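Laminin subunit ALPHA-1 (PDB 2JD4) probably helps anchor laminin-111 of the basement membrane to cell surfaces through its C-terminal pair of metal-binding LG4 and LG5 domains. Local coordinates at residues L49-F54 with A98-G103. The protein carries 4 engineered substitutions. Sequence-based numbering, arbitrary orientation.
Sequences LSIRTF and ALLSDG
Thr53 O takes the backbone N-H of Gly103, N to O 3.0 Å, with an N-H...O angle of 140°. The same oxygen receives a CA-H...O contact from Ser101, whose CA lies 3.3 Å away. The N-H of the same residue, Thr53, donates to a water, N to O 2.8 Å, and that water donates in turn to Leu100 O, so one water links the two backbones. The Thr53 hydroxyl looks elsewhere, to Pro166 O and Ala55 N.

The nonpolar part centres on Phe54. Its CG sits anti to the carbonyl carbon (chi1 -70°), which swings the ring back over the turn although the CB leaves in the other direction. One ring face receives Gly103 CA as a CH-pi contact, 3.8 Å from the centroid and 19° off the normal. With only an alanine in place of Phe54, the turn would probably lose its aromatic cover, leaving a gap over Gly103 CA. Deeper in, Ile51 CG2 meets Leu100 CD2 at 4.1 Å, the two side chains crossing at about a right angle.

Gly103 has a positive phi, and a CB on it would run into the Phe54 ring, so the position suits glycine. One direct backbone hydrogen bond, a water bridge and the Phe54 ring over Gly103 thus join the loop leading into strand 106-113 to the end of strand 44-53 in the laminin G beta-sandwich, mainly through backbone groups.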
ATOM      1  N   LEU A  49      10.400  16.250 -10.760  1.00 20.82           N
ATOM      2  CA  LEU A  49       9.019  15.825 -10.541  1.00 20.07           C
ATOM      3  C   LEU A  49       8.570  16.211  -9.140  1.00 19.75           C
ATOM      4  O   LEU A  49       9.379  16.614  -8.321  1.00 20.99           O
ATOM      5  CB  LEU A  49       8.904  14.308 -10.739  1.00 15.92           C
ATOM      6  CG  LEU A  49       9.778  13.383  -9.884  1.00 20.54           C
ATOM      7  CD1 LEU A  49       9.108  13.142  -8.534  1.00 18.54           C
ATOM      8  CD2 LEU A  49       9.986  12.065 -10.606  1.00 18.41           C
ATOM      9  N   SER A  50       7.271  16.112  -8.876  1.00 21.71           N
ATOM     10  CA  SER A  50       6.737  16.428  -7.552  1.00 22.43           C
ATOM     11  C   SER A  50       6.106  15.143  -7.033  1.00 20.18           C
ATOM     12  O   SER A  50       5.461  14.416  -7.788  1.00 17.08           O
ATOM     13  CB  SER A  50       5.691  17.548  -7.633  1.00 27.51           C
ATOM     14  OG  SER A  50       4.595  17.168  -8.450  1.00 32.58           O
ATOM     15  N   ILE A  51       6.295  14.858  -5.749  1.00 19.76           N
ATOM     16  CA  ILE A  51       5.767  13.634  -5.178  1.00 18.70           C
ATOM     17  C   ILE A  51       5.185  13.833  -3.785  1.00 17.62           C
ATOM     18  O   ILE A  51       5.607  14.713  -3.038  1.00 19.54           O
ATOM     19  CB  ILE A  51       6.879  12.558  -5.145  1.00 19.51           C
ATOM     20  CG1 ILE A  51       6.302  11.194  -4.757  1.00 17.01           C
ATOM     21  CG2 ILE A  51       7.976  12.987  -4.182  1.00 19.99           C
ATOM     22  CD1 ILE A  51       7.257  10.040  -5.030  1.00 22.46           C
ATOM     23  N   ARG A  52       4.189  13.017  -3.459  1.00 15.85           N
ATOM     24  CA  ARG A  52       3.515  13.062  -2.164  1.00 16.57           C
ATOM     25  C   ARG A  52       3.265  11.611  -1.752  1.00 15.98           C
ATOM     26  O   ARG A  52       2.624  10.859  -2.491  1.00 13.20           O
ATOM     27  CB  ARG A  52       2.187  13.802  -2.289  1.00 15.69           C
ATOM     28  CG  ARG A  52       1.396  13.836  -1.009  1.00 19.48           C
ATOM     29  CD  ARG A  52      -0.010  13.350  -1.277  1.00 29.33           C
ATOM     30  NE  ARG A  52      -0.934  14.448  -1.452  1.00 26.33           N
ATOM     31  CZ  ARG A  52      -2.180  14.310  -1.883  1.00 24.91           C
ATOM     32  NH1 ARG A  52      -2.656  13.111  -2.197  1.00 21.72           N
ATOM     33  NH2 ARG A  52      -2.948  15.380  -1.990  1.00 19.19           N
ATOM     34  N   THR A  53       3.738  11.226  -0.571  1.00 18.03           N
ATOM     35  CA  THR A  53       3.597   9.836  -0.133  1.00 19.19           C
ATOM     36  C   THR A  53       3.742   9.588   1.376  1.00 19.02           C
ATOM     37  O   THR A  53       4.289  10.410   2.108  1.00 16.60           O
ATOM     38  CB  THR A  53       4.655   8.976  -0.856  1.00 19.31           C
ATOM     39  OG1 THR A  53       4.519   7.604  -0.476  1.00 19.81           O
ATOM     40  CG2 THR A  53       6.059   9.465  -0.497  1.00 15.63           C
ATOM     41  N   PHE A  54       3.244   8.438   1.826  1.00 20.32           N
ATOM     42  CA  PHE A  54       3.349   8.022   3.226  1.00 19.38           C
ATOM     43  C   PHE A  54       4.141   6.708   3.243  1.00 22.09           C
ATOM     44  O   PHE A  54       4.466   6.180   4.306  1.00 16.95           O
ATOM     45  CB  PHE A  54       1.968   7.739   3.843  1.00 22.36           C
ATOM     46  CG  PHE A  54       1.118   8.964   4.065  1.00 21.92           C
ATOM     47  CD1 PHE A  54       0.079   9.275   3.191  1.00 19.53           C
ATOM     48  CD2 PHE A  54       1.327   9.777   5.177  1.00 17.88           C
ATOM     49  CE1 PHE A  54      -0.744  10.376   3.423  1.00 23.23           C
ATOM     50  CE2 PHE A  54       0.511  10.879   5.420  1.00 23.38           C
ATOM     51  CZ  PHE A  54      -0.527  11.180   4.543  1.00 20.90           C
ATOM     52  N   ALA A  98      16.907  13.685   3.112  1.00 28.36           N
ATOM     53  CA  ALA A  98      15.512  14.076   3.302  1.00 27.17           C
ATOM     54  C   ALA A  98      14.551  12.910   3.501  1.00 24.83           C
ATOM     55  O   ALA A  98      14.599  11.915   2.777  1.00 23.75           O
ATOM     56  CB  ALA A  98      15.046  14.929   2.125  1.00 26.05           C
ATOM     57  N   LEU A  99      13.686  13.040   4.500  1.00 26.39           N
ATOM     58  CA  LEU A  99      12.675  12.026   4.786  1.00 27.23           C
ATOM     59  C   LEU A  99      11.447  12.503   4.000  1.00 25.97           C
ATOM     60  O   LEU A  99      10.929  13.592   4.251  1.00 27.50           O
ATOM     61  CB  LEU A  99      12.380  11.989   6.289  1.00 30.75           C
ATOM     62  CG  LEU A  99      11.608  10.782   6.830  1.00 34.35           C
ATOM     63  CD1 LEU A  99      12.418   9.511   6.607  1.00 36.60           C
ATOM     64  CD2 LEU A  99      11.332  10.975   8.316  1.00 33.70           C
ATOM     65  N   LEU A 100      10.987  11.699   3.046  1.00 24.48           N
ATOM     66  CA  LEU A 100       9.850  12.100   2.208  1.00 26.14           C
ATOM     67  C   LEU A 100       8.461  11.605   2.582  1.00 24.36           C
ATOM     68  O   LEU A 100       7.468  12.155   2.117  1.00 24.51           O
ATOM     69  CB  LEU A 100      10.110  11.698   0.754  1.00 27.54           C
ATOM     70  CG  LEU A 100      11.035  12.578  -0.089  1.00 34.06           C
ATOM     71  CD1 LEU A 100      12.474  12.517   0.428  1.00 27.08           C
ATOM     72  CD2 LEU A 100      10.963  12.097  -1.518  1.00 33.44           C
ATOM     73  N   SER A 101       8.389  10.576   3.417  1.00 24.58           N
ATOM     74  CA  SER A 101       7.110   9.984   3.806  1.00 24.48           C
ATOM     75  C   SER A 101       6.220  10.753   4.793  1.00 25.84           C
ATOM     76  O   SER A 101       5.641  10.144   5.696  1.00 28.95           O
ATOM     77  CB  SER A 101       7.369   8.579   4.348  1.00 28.23           C
ATOM     78  OG  SER A 101       8.333   8.615   5.391  1.00 28.99           O
ATOM     79  N   ASP A 102       6.081  12.066   4.614  1.00 23.47           N
ATOM     80  CA  ASP A 102       5.249  12.868   5.512  1.00 23.85           C
ATOM     81  C   ASP A 102       3.890  13.258   4.939  1.00 22.42           C
ATOM     82  O   ASP A 102       3.135  13.997   5.571  1.00 21.41           O
ATOM     83  CB  ASP A 102       5.987  14.139   5.949  1.00 27.62           C
ATOM     84  CG  ASP A 102       6.460  14.979   4.773  1.00 31.69           C
ATOM     85  OD1 ASP A 102       5.950  14.790   3.648  1.00 24.99           O
ATOM     86  OD2 ASP A 102       7.341  15.842   4.984  1.00 30.95           O
ATOM     87  N   GLY A 103       3.577  12.776   3.742  1.00 20.55           N
ATOM     88  CA  GLY A 103       2.288  13.086   3.145  1.00 23.21           C
ATOM     89  C   GLY A 103       2.149  14.491   2.583  1.00 23.06           C
ATOM     90  O   GLY A 103       1.050  14.917   2.232  1.00 22.69           O
TER
HETATM   91  O   HOH W   1       5.156  13.119   0.856  1.00 22.69           O